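Conserved hypothetical protein (Xanthomonas campestris, PDB 1TTZ) is of unknown function but, as a glutaredoxin-like member of the thioredoxin clan, probably takes part in thiol-disulfide exchange. Local coordinates at residues A[6-11]-A[33-38]; A[45-50]-A[58-63]. All blocks are in the same frame, centred on the assembly; numbering follows the deposited sequence.

Interaction 1. Residues A[6-11]-A[33-38]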
ATOM      1  N   TYR A   6       1.836  -3.734   0.316  1.00  5.03           N
ATOM      2  CA  TYR A   6       3.063  -4.343  -0.142  1.00  8.03           C
ATOM      3  C   TYR A   6       4.158  -3.296   0.028  1.00  9.24           C
ATOM      4  O   TYR A   6       4.039  -2.167  -0.455  1.00  8.31           O
ATOM      5  CB  TYR A   6       2.951  -4.774  -1.610  1.00  6.05           C
ATOM      6  CG  TYR A   6       2.001  -5.927  -1.813  1.00  6.40           C
ATOM      7  CD1 TYR A   6       0.687  -5.713  -2.224  1.00  8.88           C
ATOM      8  CD2 TYR A   6       2.407  -7.236  -1.557  1.00  5.85           C
ATOM      9  CE1 TYR A   6      -0.207  -6.785  -2.377  1.00  8.92           C
ATOM     10  CE2 TYR A   6       1.523  -8.310  -1.709  1.00  7.23           C
ATOM     11  CZ  TYR A   6       0.223  -8.076  -2.119  1.00  7.99           C
ATOM     12  OH  TYR A   6      -0.643  -9.131  -2.287  1.00  9.56           O
ATOM     13  N   GLN A   7       5.208  -3.664   0.748  1.00 10.05           N
ATOM     14  CA  GLN A   7       6.323  -2.759   0.964  1.00 12.73           C
ATOM     15  C   GLN A   7       7.627  -3.531   1.078  1.00 13.78           C
ATOM     16  O   GLN A   7       7.638  -4.759   1.037  1.00 11.59           O
ATOM     17  CB  GLN A   7       6.100  -1.911   2.223  1.00 14.45           C
ATOM     18  CG  GLN A   7       5.973  -2.675   3.535  1.00 14.99           C
ATOM     19  CD  GLN A   7       5.796  -1.750   4.735  1.00 12.58           C
ATOM     20  OE1 GLN A   7       6.597  -0.844   4.959  1.00  8.35           O
ATOM     21  NE2 GLN A   7       4.742  -1.980   5.513  1.00 13.00           N
ATOM     22  N   ARG A   8       8.730  -2.803   1.185  1.00 15.97           N
ATOM     23  CA  ARG A   8      10.032  -3.434   1.328  1.00 19.17           C
ATOM     24  C   ARG A   8      10.667  -2.826   2.565  1.00 20.00           C
ATOM     25  O   ARG A   8      10.294  -1.725   2.978  1.00 19.24           O
ATOM     26  CB  ARG A   8      10.916  -3.174   0.097  1.00 19.54           C
ATOM     27  CG  ARG A   8      11.322  -1.717  -0.064  1.00 20.82           C
ATOM     28  CD  ARG A   8      12.526  -1.523  -0.983  1.00 23.87           C
ATOM     29  NE  ARG A   8      12.242  -1.789  -2.391  1.00 24.46           N
ATOM     30  CZ  ARG A   8      12.354  -2.978  -2.972  1.00 26.99           C
ATOM     31  NH1 ARG A   8      12.749  -4.031  -2.264  1.00 26.50           N
ATOM     32  NH2 ARG A   8      12.081  -3.112  -4.267  1.00 26.07           N
ATOM     33  N   ASP A   9      11.617  -3.537   3.161  1.00 23.14           N
ATOM     34  CA  ASP A   9      12.296  -3.038   4.352  1.00 25.86           C
ATOM     35  C   ASP A   9      13.222  -1.874   4.019  1.00 24.60           C
ATOM     36  O   ASP A   9      13.745  -1.780   2.909  1.00 24.61           O
ATOM     37  CB  ASP A   9      13.106  -4.153   5.019  1.00 29.26           C
ATOM     38  CG  ASP A   9      12.230  -5.142   5.760  1.00 33.78           C
ATOM     39  OD1 ASP A   9      11.505  -4.711   6.681  1.00 36.06           O
ATOM     40  OD2 ASP A   9      12.266  -6.348   5.424  1.00 36.89           O
ATOM     41  N   ASP A  10      13.419  -0.993   4.994  1.00 24.17           N
ATOM     42  CA  ASP A  10      14.277   0.171   4.832  1.00 23.34           C
ATOM     43  C   ASP A  10      13.876   1.007   3.614  1.00 21.89           C
ATOM     44  O   ASP A  10      14.594   1.051   2.612  1.00 20.93           O
ATOM     45  CB  ASP A  10      15.746  -0.270   4.720  1.00 25.46           C
ATOM     46  CG  ASP A  10      16.714   0.899   4.802  1.00 28.67           C
ATOM     47  OD1 ASP A  10      16.593   1.696   5.760  1.00 30.84           O
ATOM     48  OD2 ASP A  10      17.594   1.021   3.920  1.00 29.43           O
ATOM     49  N   CYS A  11      12.718   1.658   3.708  1.00 19.22           N
ATOM     50  CA  CYS A  11      12.222   2.509   2.632  1.00 17.16           C
ATOM     51  C   CYS A  11      11.370   3.635   3.202  1.00 16.56           C
ATOM     52  O   CYS A  11      10.321   3.395   3.801  1.00 17.38           O
ATOM     53  CB  CYS A  11      11.392   1.699   1.633  1.00 16.07           C
ATOM     54  SG  CYS A  11      10.691   2.697   0.294  1.00 15.07           S
ATOM     55  N   PHE A  33       5.962  -7.950   3.075  1.00 10.11           N
ATOM     56  CA  PHE A  33       7.270  -7.498   2.619  1.00 12.79           C
ATOM     57  C   PHE A  33       7.757  -8.346   1.458  1.00 13.13           C
ATOM     58  O   PHE A  33       7.872  -9.561   1.573  1.00 15.41           O
ATOM     59  CB  PHE A  33       8.248  -7.547   3.783  1.00 13.16           C
ATOM     60  CG  PHE A  33       7.947  -6.538   4.838  1.00 14.19           C
ATOM     61  CD1 PHE A  33       8.423  -5.237   4.719  1.00 14.76           C
ATOM     62  CD2 PHE A  33       7.132  -6.866   5.924  1.00 15.97           C
ATOM     63  CE1 PHE A  33       8.095  -4.263   5.669  1.00 15.76           C
ATOM     64  CE2 PHE A  33       6.794  -5.898   6.882  1.00 17.92           C
ATOM     65  CZ  PHE A  33       7.278  -4.594   6.748  1.00 18.13           C
ATOM     66  N   ILE A  34       8.057  -7.685   0.346  1.00 13.20           N
ATOM     67  CA  ILE A  34       8.485  -8.347  -0.882  1.00 13.76           C
ATOM     68  C   ILE A  34       9.947  -8.771  -0.921  1.00 16.09           C
ATOM     69  O   ILE A  34      10.337  -9.585  -1.754  1.00 16.92           O
ATOM     70  CB  ILE A  34       8.237  -7.422  -2.095  1.00 11.95           C
ATOM     71  CG1 ILE A  34       9.157  -6.201  -2.001  1.00 10.71           C
ATOM     72  CG2 ILE A  34       6.791  -6.946  -2.103  1.00 13.04           C
ATOM     73  CD1 ILE A  34       9.162  -5.317  -3.236  1.00  9.13           C
ATOM     74  N   ASP A  35      10.746  -8.206  -0.028  1.00 19.83           N
ATOM     75  CA  ASP A  35      12.176  -8.477   0.032  1.00 24.32           C
ATOM     76  C   ASP A  35      12.645  -9.886  -0.314  1.00 25.98           C
ATOM     77  O   ASP A  35      13.456 -10.065  -1.220  1.00 27.66           O
ATOM     78  CB  ASP A  35      12.698  -8.070   1.407  1.00 24.91           C
ATOM     79  CG  ASP A  35      12.543  -6.586   1.660  1.00 28.15           C
ATOM     80  OD1 ASP A  35      13.339  -5.799   1.106  1.00 30.66           O
ATOM     81  OD2 ASP A  35      11.613  -6.201   2.397  1.00 28.25           O
ATOM     82  N   ASP A  36      12.133 -10.891   0.381  1.00 27.79           N
ATOM     83  CA  ASP A  36      12.577 -12.255   0.116  1.00 31.19           C
ATOM     84  C   ASP A  36      11.617 -13.109  -0.700  1.00 31.47           C
ATOM     85  O   ASP A  36      11.491 -14.310  -0.467  1.00 32.24           O
ATOM     86  CB  ASP A  36      12.897 -12.942   1.441  1.00 33.47           C
ATOM     87  CG  ASP A  36      13.964 -12.205   2.224  1.00 36.22           C
ATOM     88  OD1 ASP A  36      15.102 -12.098   1.713  1.00 37.59           O
ATOM     89  OD2 ASP A  36      13.663 -11.722   3.341  1.00 36.26           O
ATOM     90  N   ASP A  37      10.946 -12.484  -1.662  1.00 30.56           N
ATOM     91  CA  ASP A  37      10.005 -13.184  -2.522  1.00 28.66           C
ATOM     92  C   ASP A  37      10.235 -12.698  -3.945  1.00 27.28           C
ATOM     93  O   ASP A  37       9.807 -11.608  -4.317  1.00 27.61           O
ATOM     94  CB  ASP A  37       8.573 -12.884  -2.090  1.00 30.85           C
ATOM     95  CG  ASP A  37       7.558 -13.755  -2.796  1.00 33.35           C
ATOM     96  OD1 ASP A  37       7.595 -13.824  -4.041  1.00 35.55           O
ATOM     97  OD2 ASP A  37       6.716 -14.365  -2.105  1.00 35.98           O
ATOM     98  N   ALA A  38      10.926 -13.510  -4.732  1.00 24.59           N
ATOM     99  CA  ALA A  38      11.234 -13.167  -6.114  1.00 21.98           C
ATOM    100  C   ALA A  38      10.001 -12.730  -6.893  1.00 19.35           C
ATOM    101  O   ALA A  38      10.041 -11.730  -7.605  1.00 18.99           O
ATOM    102  CB  ALA A  38      11.898 -14.348  -6.810  1.00 21.27           C
TER
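The parallel pairing of strands 3-7 and 29-33 ends here, where Gln7 bridges Phe33 at the mouth of the beta-alpha-beta crossover. Ile34 N donates to Gln7 O at 3.0 Å. Phe33 CA approaches the same oxygen in a CA-H...O contact. On their shared sheet face, a chi1 of 61° sets Gln7 CG between its own N and carbonyl carbon, and the extended chain beyond it runs alongside the Phe33 ring. The Gln7 amide lies 26° from the plane of that ring, and Gln7 CG comes 3.4 Å from Phe33 CE1. Past the strand, Asp9 N donates to the syn lone pair of Asp35 OD2, at 2.8 Å. Asp9 OD2 is 3.1 Å from Asp35 OD2; these like charges may raise the pKa of one acid. Ile34 CD1 sits over one face of the Arg8 guanidinium, 3.8 Å from Arg8 NH2. Arg8 NH2 is hydrogen-bonded to Gly45 O and Arg8 NH1 is salt-bridged to Glu41; the long salt bridge from NH1 to Asp35 OD1 is secondary. Segment 6-11 makes the turn from strand 3-7 to Cys11, the N-cap of helix 12-23, as in thioredoxin-like folds. Cys11 and Cys14 form a CxxC that is probably the redox site.

Interaction 2. Residues A[45-50]-A[58-63]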
ATOM      1  N   GLY A  45       8.517  -4.633  -7.080  1.00  6.96           N
ATOM      2  CA  GLY A  45       9.840  -4.067  -6.848  1.00  8.82           C
ATOM      3  C   GLY A  45      10.150  -2.641  -7.270  1.00 11.53           C
ATOM      4  O   GLY A  45      11.066  -2.022  -6.722  1.00 14.64           O
ATOM      5  N   LEU A  46       9.411  -2.123  -8.245  1.00 11.57           N
ATOM      6  CA  LEU A  46       9.607  -0.756  -8.727  1.00 12.00           C
ATOM      7  C   LEU A  46       8.421   0.133  -8.339  1.00 11.27           C
ATOM      8  O   LEU A  46       8.435   1.338  -8.590  1.00 11.91           O
ATOM      9  CB  LEU A  46       9.744  -0.757 -10.255  1.00 11.93           C
ATOM     10  CG  LEU A  46      11.108  -0.760 -10.957  1.00 12.51           C
ATOM     11  CD1 LEU A  46      12.130  -1.524 -10.162  1.00 15.19           C
ATOM     12  CD2 LEU A  46      10.936  -1.347 -12.347  1.00 13.30           C
ATOM     13  N   ARG A  47       7.407  -0.463  -7.716  1.00  8.60           N
ATOM     14  CA  ARG A  47       6.191   0.266  -7.357  1.00  8.07           C
ATOM     15  C   ARG A  47       5.919   0.506  -5.872  1.00  7.86           C
ATOM     16  O   ARG A  47       5.196   1.440  -5.527  1.00  6.89           O
ATOM     17  CB  ARG A  47       4.980  -0.454  -7.958  1.00  7.48           C
ATOM     18  CG  ARG A  47       5.030  -0.651  -9.469  1.00  8.84           C
ATOM     19  CD  ARG A  47       4.092  -1.787  -9.862  1.00  9.15           C
ATOM     20  NE  ARG A  47       2.752  -1.565  -9.328  1.00  7.71           N
ATOM     21  CZ  ARG A  47       1.821  -2.507  -9.215  1.00 11.40           C
ATOM     22  NH1 ARG A  47       2.083  -3.749  -9.598  1.00 11.56           N
ATOM     23  NH2 ARG A  47       0.628  -2.203  -8.711  1.00  9.18           N
ATOM     24  N   VAL A  48       6.474  -0.332  -4.999  1.00  6.78           N
ATOM     25  CA  VAL A  48       6.250  -0.191  -3.559  1.00  5.56           C
ATOM     26  C   VAL A  48       6.522   1.223  -3.039  1.00  6.12           C
ATOM     27  O   VAL A  48       7.465   1.893  -3.468  1.00  6.09           O
ATOM     28  CB  VAL A  48       7.119  -1.195  -2.735  1.00  6.58           C
ATOM     29  CG1 VAL A  48       6.518  -2.598  -2.816  1.00  1.00           C
ATOM     30  CG2 VAL A  48       8.558  -1.201  -3.247  1.00  3.84           C
ATOM     31  N   PRO A  49       5.698   1.694  -2.095  1.00  4.11           N
ATOM     32  CA  PRO A  49       4.552   1.009  -1.491  1.00  5.09           C
ATOM     33  C   PRO A  49       3.312   0.950  -2.383  1.00  6.98           C
ATOM     34  O   PRO A  49       2.989   1.910  -3.089  1.00  6.67           O
ATOM     35  CB  PRO A  49       4.304   1.820  -0.227  1.00  4.45           C
ATOM     36  CG  PRO A  49       4.637   3.212  -0.691  1.00  4.76           C
ATOM     37  CD  PRO A  49       5.935   2.987  -1.431  1.00  5.04           C
ATOM     38  N   VAL A  50       2.619  -0.183  -2.331  1.00  6.62           N
ATOM     39  CA  VAL A  50       1.404  -0.395  -3.109  1.00  6.09           C
ATOM     40  C   VAL A  50       0.312  -0.952  -2.200  1.00  4.94           C
ATOM     41  O   VAL A  50       0.551  -1.887  -1.441  1.00  4.06           O
ATOM     42  CB  VAL A  50       1.636  -1.403  -4.257  1.00  7.45           C
ATOM     43  CG1 VAL A  50       0.316  -1.733  -4.938  1.00  6.67           C
ATOM     44  CG2 VAL A  50       2.618  -0.833  -5.266  1.00  6.26           C
ATOM     45  N   GLU A  58      -5.738  -1.835  -6.819  1.00  7.04           N
ATOM     46  CA  GLU A  58      -4.453  -1.417  -6.286  1.00  6.79           C
ATOM     47  C   GLU A  58      -4.177   0.072  -6.477  1.00  8.64           C
ATOM     48  O   GLU A  58      -4.573   0.677  -7.476  1.00  5.36           O
ATOM     49  CB  GLU A  58      -3.328  -2.270  -6.895  1.00  9.25           C
ATOM     50  CG  GLU A  58      -3.284  -3.702  -6.342  1.00  8.33           C
ATOM     51  CD  GLU A  58      -2.102  -4.515  -6.850  1.00 12.14           C
ATOM     52  OE1 GLU A  58      -1.855  -5.608  -6.294  1.00 10.96           O
ATOM     53  OE2 GLU A  58      -1.424  -4.072  -7.804  1.00 14.03           O
ATOM     54  N   LEU A  59      -3.516   0.655  -5.481  1.00  8.24           N
ATOM     55  CA  LEU A  59      -3.161   2.068  -5.482  1.00  7.66           C
ATOM     56  C   LEU A  59      -1.647   2.126  -5.321  1.00  7.84           C
ATOM     57  O   LEU A  59      -1.114   1.667  -4.306  1.00  7.27           O
ATOM     58  CB  LEU A  59      -3.822   2.775  -4.300  1.00  7.26           C
ATOM     59  CG  LEU A  59      -3.689   4.298  -4.246  1.00  8.09           C
ATOM     60  CD1 LEU A  59      -4.465   4.921  -5.400  1.00  5.64           C
ATOM     61  CD2 LEU A  59      -4.223   4.805  -2.906  1.00  7.81           C
ATOM     62  N   ASP A  60      -0.960   2.677  -6.316  1.00  8.17           N
ATOM     63  CA  ASP A  60       0.496   2.771  -6.277  1.00  8.25           C
ATOM     64  C   ASP A  60       0.980   4.110  -5.745  1.00  7.93           C
ATOM     65  O   ASP A  60       0.343   5.134  -5.959  1.00  7.21           O
ATOM     66  CB  ASP A  60       1.088   2.576  -7.674  1.00 10.47           C
ATOM     67  CG  ASP A  60       0.880   1.176  -8.219  1.00 10.53           C
ATOM     68  OD1 ASP A  60       1.364   0.908  -9.338  1.00 11.93           O
ATOM     69  OD2 ASP A  60       0.238   0.350  -7.542  1.00  8.81           O
ATOM     70  N   TRP A  61       2.113   4.092  -5.047  1.00  7.62           N
ATOM     71  CA  TRP A  61       2.703   5.313  -4.525  1.00  6.93           C
ATOM     72  C   TRP A  61       2.996   6.198  -5.741  1.00  7.51           C
ATOM     73  O   TRP A  61       3.284   5.690  -6.826  1.00  7.42           O
ATOM     74  CB  TRP A  61       4.002   4.984  -3.793  1.00  7.25           C
ATOM     75  CG  TRP A  61       4.620   6.184  -3.160  1.00  9.36           C
ATOM     76  CD1 TRP A  61       5.659   6.925  -3.638  1.00  7.71           C
ATOM     77  CD2 TRP A  61       4.208   6.805  -1.939  1.00  8.84           C
ATOM     78  NE1 TRP A  61       5.922   7.974  -2.783  1.00 10.55           N
ATOM     79  CE2 TRP A  61       5.043   7.922  -1.731  1.00  9.08           C
ATOM     80  CE3 TRP A  61       3.208   6.524  -0.998  1.00  8.56           C
ATOM     81  CZ2 TRP A  61       4.910   8.759  -0.615  1.00  7.95           C
ATOM     82  CZ3 TRP A  61       3.074   7.360   0.111  1.00  8.93           C
ATOM     83  CH2 TRP A  61       3.919   8.460   0.291  1.00  7.43           C
ATOM     84  N   PRO A  62       2.930   7.530  -5.584  1.00  7.44           N
ATOM     85  CA  PRO A  62       2.606   8.278  -4.370  1.00  6.68           C
ATOM     86  C   PRO A  62       1.115   8.490  -4.121  1.00  6.00           C
ATOM     87  O   PRO A  62       0.310   8.555  -5.050  1.00  5.30           O
ATOM     88  CB  PRO A  62       3.306   9.604  -4.608  1.00  7.96           C
ATOM     89  CG  PRO A  62       3.025   9.827  -6.062  1.00  5.54           C
ATOM     90  CD  PRO A  62       3.328   8.456  -6.666  1.00  8.49           C
ATOM     91  N   PHE A  63       0.770   8.596  -2.846  1.00  5.71           N
ATOM     92  CA  PHE A  63      -0.591   8.878  -2.431  1.00  6.20           C
ATOM     93  C   PHE A  63      -0.608   9.532  -1.058  1.00  6.76           C
ATOM     94  O   PHE A  63       0.039   9.057  -0.125  1.00  6.92           O
ATOM     95  CB  PHE A  63      -1.474   7.616  -2.426  1.00  3.51           C
ATOM     96  CG  PHE A  63      -0.880   6.422  -1.709  1.00  5.02           C
ATOM     97  CD1 PHE A  63      -0.339   5.363  -2.438  1.00  2.58           C
ATOM     98  CD2 PHE A  63      -0.941   6.320  -0.316  1.00  3.56           C
ATOM     99  CE1 PHE A  63       0.126   4.209  -1.794  1.00  5.68           C
ATOM    100  CE2 PHE A  63      -0.478   5.173   0.343  1.00  4.74           C
ATOM    101  CZ  PHE A  63       0.055   4.113  -0.400  1.00  2.38           C
TER
HETATM  102  O   HOH W   1       4.766   3.471  -7.164  1.00  7.18           O
HETATM  103  O   HOH W   2       0.268  -6.110  -9.688  1.00 21.81           O
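Glu58 opens the second segment by meeting Arg47 over the sheet face of Val50 and Asp60. Arg47 NH2 donates to Glu58 OE2 at 2.9 Å. The approach is on the anti side of the carboxylate and 31° out of its plane. A water also links Glu58 OE2 with Arg47 NH1. The other carboxylate oxygen, Glu58 OE1, is held by Tyr44 OH and Arg52.

Leu59 contributes its backbone. Leu59 O accepts a CA-H...O contact from Val50 CA at 3.5 Å.

Asp60 pairs with Val50 as an antiparallel non-hydrogen-bonded pair, and their side chains lie side by side. Asp60 is gripped side-on by Arg47. Arg47 NH2 reaches Asp60 OD2 at 2.8 Å along a nearly straight bond, through the syn lone pair. Arg47 NE reaches Asp60 OD1, also at 2.8 Å, but from 43° above the carboxylate plane. The bend of the Arg47 chain at chi3 (53°) turns the edge of its guanidinium to both acids. Arg47 NH1 also bonds to Ala43 O and the water, so every guanidinium nitrogen is engaged and the rotation of the group is probably fixed.

Trp61 N donates to Pro49 O at 3.1 Å. The peptide before Pro49 is cis, consistent with the cis-proline that thioredoxin-like folds place beside the CxxC. Pro49 CG packs against Trp61 CE3 at 3.6 Å. A water bridges Arg47 O and Trp61 O.

The peptide before Pro62 is cis too. Trp61 CE3 stands over the centre of the Phe63 ring. Phe63 CE1 also lies 3.9 Å from Pro49 O.

Strand 58-60 is the outermost strand beside 50-52. Helix 65-73 packs on Leu59, while Pro49 and Trp61 lean on Leu13 of helix 12-23.

From the N terminus, 6-11 takes in the end of strand 3-7 and the turn into helix 12-23, and strand 29-33 follows. Interaction 1 then closes this crossover as 33-38 returns beside 6-11. The chain next runs through helix 38-44 to 45-50. Interaction 2 closes a shorter loop, the hairpin of strands 50-52 and 58-60. The two loops follow in series and neither nest nor cross. They still meet, because strand 3-7 lies between 29-33 and 50-52. Tyr6 N probably bonds to Val50 O, and Arg8 NH2 to Gly45 O. Val48 CG1 packs on Tyr6 O and Gln7 CA. Together the contacts tie the parallel and antiparallel halves of one sheet.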